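Local coordinates for protein CmeC (Campylobacter jejuni, PDB 4MT4) that forms a trimeric outer-membrane channel, probably the exit duct through which an efflux pump passes its substrates out of the cell, at residues B[96-101]-B[106-111]; B[313-316]-B[320-323]; B[94-97]-B[102-105]. One frame throughout, in Å; residues are numbered along the deposited sequence.

Contact 1 (B[96-101]-B[106-111]). With C8E ((hydroxyethyloxy)tri(ethyloxy)octane), chain H.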
loop_
_atom_site.group_PDB
_atom_site.type_symbol
_atom_site.label_atom_id
_atom_site.label_comp_id
_atom_site.label_asym_id
_atom_site.label_seq_id
_atom_site.Cartn_x
_atom_site.Cartn_y
_atom_site.Cartn_z
ATOM N N THR B 96 -19.468 21.627 -55.205
ATOM C CA THR B 96 -18.844 22.906 -54.904
ATOM C C THR B 96 -19.794 24.043 -55.258
ATOM O O THR B 96 -20.293 24.124 -56.379
ATOM C CB THR B 96 -17.514 23.071 -55.658
ATOM O OG1 THR B 96 -16.596 22.056 -55.229
ATOM C CG2 THR B 96 -16.910 24.438 -55.381
ATOM N N ALA B 97 -20.051 24.909 -54.284
ATOM C CA ALA B 97 -20.997 26.002 -54.457
ATOM C C ALA B 97 -20.524 26.999 -55.506
ATOM O O ALA B 97 -19.337 27.064 -55.825
ATOM C CB ALA B 97 -21.232 26.707 -53.132
ATOM N N ILE B 98 -21.466 27.768 -56.042
ATOM C CA ILE B 98 -21.147 28.817 -57.003
ATOM C C ILE B 98 -20.362 29.933 -56.325
ATOM O O ILE B 98 -19.448 30.514 -56.910
ATOM C CB ILE B 98 -22.424 29.407 -57.641
ATOM C CG1 ILE B 98 -23.322 28.290 -58.173
ATOM C CG2 ILE B 98 -22.069 30.389 -58.746
ATOM C CD1 ILE B 98 -24.617 28.790 -58.781
ATOM N N ASN B 99 -20.725 30.218 -55.079
ATOM C CA ASN B 99 -20.122 31.310 -54.327
ATOM C C ASN B 99 -18.803 30.926 -53.666
ATOM O O ASN B 99 -18.157 31.755 -53.025
ATOM C CB ASN B 99 -21.102 31.817 -53.268
ATOM C CG ASN B 99 -22.340 32.449 -53.875
ATOM O OD1 ASN B 99 -22.278 33.058 -54.942
ATOM N ND2 ASN B 99 -23.474 32.302 -53.199
ATOM N N ALA B 100 -18.404 29.668 -53.823
ATOM C CA ALA B 100 -17.123 29.213 -53.297
ATOM C C ALA B 100 -15.987 29.854 -54.087
ATOM O O ALA B 100 -15.999 29.831 -55.317
ATOM C CB ALA B 100 -17.030 27.694 -53.348
ATOM N N PRO B 101 -15.002 30.432 -53.377
ATOM C CA PRO B 101 -13.868 31.141 -53.985
ATOM C C PRO B 101 -13.072 30.283 -54.969
ATOM O O PRO B 101 -12.426 30.818 -55.871
ATOM C CB PRO B 101 -13.002 31.517 -52.776
ATOM C CG PRO B 101 -13.949 31.544 -51.629
ATOM C CD PRO B 101 -14.937 30.453 -51.906
ATOM N N GLY B 106 -18.837 29.947 -62.315
ATOM C CA GLY B 106 -20.071 30.693 -62.150
ATOM C C GLY B 106 -21.277 29.777 -62.130
ATOM O O GLY B 106 -22.420 30.222 -62.243
ATOM N N GLU B 107 -21.011 28.482 -61.986
ATOM C CA GLU B 107 -22.052 27.463 -61.967
ATOM C C GLU B 107 -21.775 26.455 -60.857
ATOM O O GLU B 107 -20.648 26.355 -60.366
ATOM C CB GLU B 107 -22.134 26.749 -63.319
ATOM C CG GLU B 107 -22.332 27.675 -64.512
ATOM C CD GLU B 107 -21.846 27.068 -65.813
ATOM O OE1 GLU B 107 -22.229 25.920 -66.122
ATOM O OE2 GLU B 107 -21.071 27.741 -66.525
ATOM N N VAL B 108 -22.807 25.717 -60.459
ATOM C CA VAL B 108 -22.644 24.640 -59.493
ATOM C C VAL B 108 -21.707 23.578 -60.067
ATOM O O VAL B 108 -21.860 23.165 -61.217
ATOM C CB VAL B 108 -23.998 24.005 -59.122
ATOM C CG1 VAL B 108 -23.801 22.853 -58.158
ATOM C CG2 VAL B 108 -24.925 25.051 -58.524
ATOM N N SER B 109 -20.733 23.146 -59.271
ATOM C CA SER B 109 -19.725 22.207 -59.752
ATOM C C SER B 109 -19.720 20.891 -58.980
ATOM O O SER B 109 -19.388 20.854 -57.797
ATOM C CB SER B 109 -18.336 22.847 -59.686
ATOM O OG SER B 109 -17.343 21.964 -60.176
ATOM N N TYR B 110 -20.087 19.810 -59.664
ATOM C CA TYR B 110 -19.985 18.469 -59.100
ATOM C C TYR B 110 -18.691 17.825 -59.582
ATOM O O TYR B 110 -18.369 17.888 -60.767
ATOM C CB TYR B 110 -21.190 17.610 -59.496
ATOM C CG TYR B 110 -22.525 18.176 -59.070
ATOM C CD1 TYR B 110 -23.204 19.082 -59.873
ATOM C CD2 TYR B 110 -23.112 17.799 -57.868
ATOM C CE1 TYR B 110 -24.426 19.603 -59.490
ATOM C CE2 TYR B 110 -24.332 18.313 -57.477
ATOM C CZ TYR B 110 -24.985 19.215 -58.292
ATOM O OH TYR B 110 -26.201 19.732 -57.907
ATOM N N GLY B 111 -17.947 17.213 -58.667
ATOM C CA GLY B 111 -16.675 16.606 -59.015
ATOM C C GLY B 111 -16.230 15.504 -58.073
ATOM O O GLY B 111 -16.680 15.426 -56.930
HETATM C C1 C8E H . -28.189 14.666 -42.375
HETATM C C2 C8E H . -28.887 14.976 -43.656
HETATM C C3 C8E H . -28.163 14.697 -44.928
HETATM C C4 C8E H . -28.807 15.138 -46.197
HETATM C C5 C8E H . -28.210 14.652 -47.472
HETATM C C6 C8E H . -28.523 15.420 -48.710
HETATM C C7 C8E H . -28.065 14.833 -49.998
HETATM C C8 C8E H . -28.138 15.692 -51.214
HETATM O O9 C8E H . -28.413 15.052 -52.401
HETATM C C10 C8E H . -27.912 15.564 -53.576
HETATM C C11 C8E H . -28.367 14.939 -54.848
HETATM O O12 C8E H . -27.954 15.509 -56.031
HETATM C C13 C8E H . -27.723 16.867 -56.101
HETATM C C14 C8E H . -28.615 17.692 -56.967
HETATM O O15 C8E H . -29.832 18.083 -56.452
HETATM C C16 C8E H . -30.666 18.869 -57.218
HETATM C C17 C8E H . -30.070 20.082 -57.845
HETATM O O18 C8E H . -30.464 21.315 -57.368
HETATM C C19 C8E H . -30.774 21.471 -56.033
HETATM C C20 C8E H . -29.671 21.811 -55.088
HETATM O O21 C8E H . -30.015 22.100 -53.782
HETATM O O HOH W 1 -16.672 19.641 -56.228
HETATM O O HOH W 2 -18.329 30.223 -59.465
#

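Contact 2 (B[313-316]-B[320-323]). With C8E ((hydroxyethyloxy)tri(ethyloxy)octane), chain R; C8E ((hydroxyethyloxy)tri(ethyloxy)octane), chain N.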
loop_
_atom_site.group_PDB
_atom_site.type_symbol
_atom_site.label_atom_id
_atom_site.label_comp_id
_atom_site.label_asym_id
_atom_site.label_seq_id
_atom_site.Cartn_x
_atom_site.Cartn_y
_atom_site.Cartn_z
ATOM N N LEU B 313 -12.745 7.102 -61.385
ATOM C CA LEU B 313 -12.261 5.827 -60.878
ATOM C C LEU B 313 -11.725 4.939 -61.999
ATOM O O LEU B 313 -10.761 4.197 -61.808
ATOM C CB LEU B 313 -13.377 5.103 -60.123
ATOM C CG LEU B 313 -13.022 3.719 -59.584
ATOM C CD1 LEU B 313 -11.858 3.811 -58.611
ATOM C CD2 LEU B 313 -14.229 3.069 -58.930
ATOM N N ASP B 314 -12.342 5.027 -63.172
ATOM C CA ASP B 314 -11.984 4.157 -64.289
ATOM C C ASP B 314 -10.579 4.428 -64.836
ATOM O O ASP B 314 -9.997 3.573 -65.501
ATOM C CB ASP B 314 -13.017 4.287 -65.412
ATOM C CG ASP B 314 -13.167 5.709 -65.908
ATOM O OD1 ASP B 314 -13.848 6.507 -65.230
ATOM O OD2 ASP B 314 -12.612 6.024 -66.982
ATOM N N THR B 315 -10.037 5.610 -64.554
ATOM C CA THR B 315 -8.692 5.959 -65.004
ATOM C C THR B 315 -7.721 6.118 -63.839
ATOM O O THR B 315 -6.667 6.738 -63.985
ATOM C CB THR B 315 -8.683 7.267 -65.818
ATOM O OG1 THR B 315 -9.174 8.342 -65.006
ATOM C CG2 THR B 315 -9.546 7.134 -67.063
ATOM N N LEU B 316 -8.076 5.560 -62.687
ATOM C CA LEU B 316 -7.288 5.750 -61.473
ATOM C C LEU B 316 -5.877 5.171 -61.582
ATOM O O LEU B 316 -4.919 5.781 -61.119
ATOM C CB LEU B 316 -8.008 5.137 -60.273
ATOM C CG LEU B 316 -7.284 5.276 -58.932
ATOM C CD1 LEU B 316 -7.020 6.739 -58.620
ATOM C CD2 LEU B 316 -8.083 4.621 -57.820
ATOM N N GLY B 320 -1.540 8.462 -66.812
ATOM C CA GLY B 320 -1.746 9.877 -66.563
ATOM C C GLY B 320 -2.287 10.176 -65.178
ATOM O O GLY B 320 -2.649 11.313 -64.875
ATOM N N SER B 321 -2.349 9.152 -64.335
ATOM C CA SER B 321 -2.802 9.327 -62.963
ATOM C C SER B 321 -1.646 9.159 -61.983
ATOM O O SER B 321 -1.797 9.412 -60.788
ATOM C CB SER B 321 -3.924 8.339 -62.634
ATOM O OG SER B 321 -5.086 8.607 -63.399
ATOM N N LYS B 322 -0.490 8.742 -62.493
ATOM C CA LYS B 322 0.697 8.581 -61.658
ATOM C C LYS B 322 1.126 9.914 -61.057
ATOM O O LYS B 322 1.181 10.931 -61.751
ATOM C CB LYS B 322 1.852 7.974 -62.456
ATOM C CG LYS B 322 1.671 6.502 -62.782
ATOM C CD LYS B 322 2.977 5.866 -63.231
ATOM C CE LYS B 322 3.463 6.452 -64.546
ATOM N NZ LYS B 322 4.714 5.790 -65.010
ATOM N N THR B 323 1.425 9.901 -59.763
ATOM C CA THR B 323 1.799 11.116 -59.052
ATOM C C THR B 323 2.726 10.815 -57.878
ATOM O O THR B 323 2.733 9.704 -57.347
ATOM C CB THR B 323 0.557 11.868 -58.530
ATOM O OG1 THR B 323 0.962 13.093 -57.906
ATOM C CG2 THR B 323 -0.204 11.017 -57.522
HETATM C C1 C8E R . -2.711 -2.288 -54.657
HETATM C C2 C8E R . -2.971 -1.676 -55.992
HETATM C C3 C8E R . -1.793 -1.332 -56.840
HETATM C C4 C8E R . -2.035 -1.021 -58.279
HETATM C C5 C8E R . -0.847 -0.929 -59.175
HETATM C C6 C8E R . -1.084 -0.656 -60.622
HETATM C C7 C8E R . 0.085 -0.779 -61.540
HETATM C C8 C8E R . -0.177 -0.780 -63.007
HETATM O O9 C8E R . 0.208 0.332 -63.724
HETATM C C10 C8E R . -0.021 0.371 -65.082
HETATM C C11 C8E R . 0.520 1.532 -65.844
HETATM O O12 C8E R . 0.328 1.540 -67.209
HETATM C C13 C8E R . -0.916 1.839 -67.717
HETATM C C14 C8E R . -0.978 2.457 -69.071
HETATM O O15 C8E R . -1.684 3.632 -69.200
HETATM C C16 C8E R . -1.510 4.399 -70.331
HETATM C C17 C8E R . -2.543 5.431 -70.630
HETATM O O18 C8E R . -2.636 6.513 -69.780
HETATM C C19 C8E R . -3.316 7.636 -70.198
HETATM C C20 C8E R . -3.898 8.532 -69.157
HETATM O O21 C8E R . -5.095 8.163 -68.576
HETATM C C1 C8E N . -21.994 2.625 -45.058
HETATM C C2 C8E N . -21.052 2.477 -46.205
HETATM C C3 C8E N . -21.101 3.519 -47.272
HETATM C C4 C8E N . -19.985 3.555 -48.258
HETATM C C5 C8E N . -19.703 4.862 -48.919
HETATM C C6 C8E N . -18.278 5.191 -49.204
HETATM C C7 C8E N . -17.928 6.628 -49.387
HETATM C C8 C8E N . -17.217 7.012 -50.638
HETATM O O9 C8E N . -17.881 7.831 -51.523
HETATM C C10 C8E N . -17.161 8.495 -52.492
HETATM C C11 C8E N . -17.917 9.099 -53.622
HETATM O O12 C8E N . -18.458 8.239 -54.551
HETATM C C13 C8E N . -18.278 8.497 -55.892
HETATM C C14 C8E N . -19.313 7.986 -56.833
HETATM O O15 C8E N . -19.051 8.104 -58.180
HETATM C C16 C8E N . -17.926 7.498 -58.695
HETATM C C17 C8E N . -17.634 7.709 -60.141
HETATM O O18 C8E N . -16.329 7.567 -60.557
HETATM C C19 C8E N . -15.959 8.078 -61.778
HETATM C C20 C8E N . -16.514 9.406 -62.171
HETATM O O21 C8E N . -15.681 10.506 -62.124
#

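Contact 3 (B[94-97]-B[102-105])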
loop_
_atom_site.group_PDB
_atom_site.type_symbol
_atom_site.label_atom_id
_atom_site.label_comp_id
_atom_site.label_asym_id
_atom_site.label_seq_id
_atom_site.Cartn_x
_atom_site.Cartn_y
_atom_site.Cartn_z
ATOM N N ALA B 94 -18.087 15.893 -54.311
ATOM C CA ALA B 94 -18.432 17.180 -53.720
ATOM C C ALA B 94 -19.231 18.073 -54.661
ATOM O O ALA B 94 -18.925 18.181 -55.848
ATOM C CB ALA B 94 -17.171 17.903 -53.271
ATOM N N LYS B 95 -20.262 18.709 -54.115
ATOM C CA LYS B 95 -20.967 19.766 -54.824
ATOM C C LYS B 95 -20.389 21.107 -54.403
ATOM O O LYS B 95 -20.757 21.655 -53.364
ATOM C CB LYS B 95 -22.470 19.724 -54.546
ATOM C CG LYS B 95 -23.243 20.837 -55.242
ATOM C CD LYS B 95 -24.739 20.771 -54.967
ATOM C CE LYS B 95 -25.106 21.443 -53.654
ATOM N NZ LYS B 95 -26.580 21.430 -53.430
ATOM N N THR B 96 -19.468 21.627 -55.205
ATOM C CA THR B 96 -18.844 22.906 -54.904
ATOM C C THR B 96 -19.794 24.043 -55.258
ATOM O O THR B 96 -20.293 24.124 -56.379
ATOM C CB THR B 96 -17.514 23.071 -55.658
ATOM O OG1 THR B 96 -16.596 22.056 -55.229
ATOM C CG2 THR B 96 -16.910 24.438 -55.381
ATOM N N ALA B 97 -20.051 24.909 -54.284
ATOM C CA ALA B 97 -20.997 26.002 -54.457
ATOM C C ALA B 97 -20.524 26.999 -55.506
ATOM O O ALA B 97 -19.337 27.064 -55.825
ATOM C CB ALA B 97 -21.232 26.707 -53.132
ATOM N N SER B 102 -13.120 28.967 -54.792
ATOM C CA SER B 102 -12.398 28.053 -55.668
ATOM C C SER B 102 -13.160 27.805 -56.969
ATOM O O SER B 102 -12.600 27.292 -57.937
ATOM C CB SER B 102 -12.133 26.727 -54.954
ATOM O OG SER B 102 -13.343 26.127 -54.526
ATOM N N ASN B 103 -14.437 28.172 -56.986
ATOM C CA ASN B 103 -15.269 27.986 -58.171
ATOM C C ASN B 103 -15.211 29.202 -59.094
ATOM O O ASN B 103 -15.653 30.290 -58.728
ATOM C CB ASN B 103 -16.718 27.702 -57.766
ATOM C CG ASN B 103 -17.531 27.080 -58.888
ATOM O OD1 ASN B 103 -17.185 27.196 -60.064
ATOM N ND2 ASN B 103 -18.622 26.414 -58.526
ATOM N N ARG B 104 -14.666 29.006 -60.292
ATOM C CA ARG B 104 -14.528 30.088 -61.262
ATOM C C ARG B 104 -15.531 29.973 -62.406
ATOM O O ARG B 104 -15.600 30.849 -63.269
ATOM C CB ARG B 104 -13.108 30.117 -61.835
ATOM C CG ARG B 104 -12.030 30.518 -60.842
ATOM C CD ARG B 104 -11.033 29.393 -60.631
ATOM N NE ARG B 104 -10.635 28.779 -61.894
ATOM C CZ ARG B 104 -9.624 29.201 -62.646
ATOM N NH1 ARG B 104 -8.900 30.245 -62.268
ATOM N NH2 ARG B 104 -9.339 28.577 -63.781
ATOM N N THR B 105 -16.310 28.896 -62.409
ATOM C CA THR B 105 -17.207 28.600 -63.523
ATOM C C THR B 105 -18.504 29.406 -63.482
ATOM O O THR B 105 -19.199 29.526 -64.491
ATOM C CB THR B 105 -17.567 27.104 -63.562
ATOM O OG1 THR B 105 -18.453 26.794 -62.479
ATOM C CG2 THR B 105 -16.312 26.249 -63.450
#

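Contact 1 (B[96-101]-B[106-111])
Ile98 lies over two successive flat peptide groups, Gly106-Glu107 and Glu107-Val108, and covers one face of each. Its CG2 branch meets the first, 3.5 Å from Gly106 O, and CG1 meets the second, 3.5 Å from Val108 N. The Tyr110 ring is approached obliquely by C13 in the polyether head of the detergent C8E, with Tyr110 OH 3.3 Å from C14. CG1 of Ile98 stands anti to the Ile98 carbonyl carbon (chi1 -51°), which sends CG2 and CG1 to neighbouring peptides. From there CG1 also touches Val108 CG2 at 3.6 Å, the two side chains crossing at about a right angle.

Farther along, the backbones pair edge to edge. Thr96 and Ser109 form an antiparallel hydrogen-bonded pair: Thr96 N gives a bond of 2.7 Å to Ser109 O, and Ser109 N a straighter one (171°) of 3.1 Å to Thr96 O. Their side chains share one face of the sheet. A water is bound by Thr96 OG1 at 2.6 Å and reaches Ser109 O weakly. A second water, at the loop end, donates to Ile98 O and accepts from Gly106 N.

This is the end of the hairpin made by strands 84-96 and 109-124, at the barrel tip farthest from the helices. Asn99 turns instead to the second subunit. Chemically, regular strand pairing stops at Thr96-Ser109; past it the ladder gives way to an aliphatic side chain packed on peptide faces, a bridging water, and the amide of Asn103, whose ND2 bridges Ala97 O and Glu107 O.

Contact 2 (B[313-316]-B[320-323])
This is a small, buried loop closure, in which a serine side chain bonds to a main-chain carbonyl across the turn between strands 299-310 and 322-335 of the barrel. Ser321 carries it. OG donates to Thr315 O over a short 2.5 Å, approaching with a tilt of 24° from the carbonyl plane. Having OG anti to its own carbonyl carbon and beside the backbone N (chi1 -66°) lets the hydroxyl reach the Thr315 carbonyl, while Ser321 CB comes to 3.1 Å from Leu316 O. One side chain thus addresses two consecutive carbonyls, bonding to the first and pressed close to the second, with no bond to it.

The chain ahead of these carbonyls is itself folded back, Leu316 N bonding to Leu313 O at 3.1 Å. Thr315 OG1 is hydrogen-bonded to Ser310 OG, on the strand that precedes the loop. The Leu316 side chain packs on Phe114 and Met116 of strand 109-124 and on Phe308.

A detergent molecule touches each end of the loop. C20 of the C8E molecule of chain R lies 3.3 Å from Gly320 N, and C19 of the one of chain N lies 3.4 Å from Leu313 N.

Ser321 OG has a second partner, Asn99 ND2 of the third subunit, and Thr323 OG1 bonds to Lys95 O of that subunit. The Ser321 hydroxyl donates a hydrogen bond within its own loop and accepts one from the Asn99 amide of that neighbouring subunit. Engaged on both sides, it satisfies polar atoms inside a buried contact and couples the closure of this loop to the subunit interface.

Contact 3 (B[94-97]-B[102-105])
Asn103 faces Thr96 and Ala97 across the loop and does most of the work through its amide. With CG anti to the backbone N (chi1 -162°), ND2 comes within 2.9 Å of Ala97 O. The N-H...O angle is 154°, with Ala97 O near the amide plane of Asn103, but ND2 stands well above the plane of the Ala97 carbonyl and off its lone pairs. ND2 also bonds to Glu107 O.

The other end of the amide closes an Asx turn. Asn103 OD1 accepts from Thr105 N at 3.0 Å and from Thr105 OG1 at 2.8 Å, the latter in the carbonyl plane and on a lone pair. Bonds at both ends should fix the amide's rotation.

Thr96 adds the apolar part. Its CG2 touches Asn103 CB and Ser102 OG, each at 4.0 Å, as the threonine and asparagine side chains run alongside one another, pointing opposite ways.

The arrangement folds the loop back over the end of strand 84-96, beside strand 109-124, where Asn103 also packs on Ser109. On the other edge of strand 84-96, Ala94 and Lys95 join an antiparallel ladder with a strand of the second subunit, so the barrel sheet continues between chains.

How the contacts relate
Along the chain, strand 84-96 ends in a loop that contacts 1 and 3 close together. Both set out from Thr96 and Ala97: contact 3 makes the shorter return, to 102-105, and contact 1 the longer one, to the start of strand 109-124, so the Asn103 turn falls within the wider hairpin loop. Much later, contact 2 closes the separate loop between strands 299-310 and 322-335, without touching the other two; its centre is about 24 Å from that of contact 1. All three lie at strand ends of the same antiparallel sheet, to which this chain gives four strands. Across the trimer interface, the loop of contacts 1 and 3 meets the contact 2 loop of another subunit.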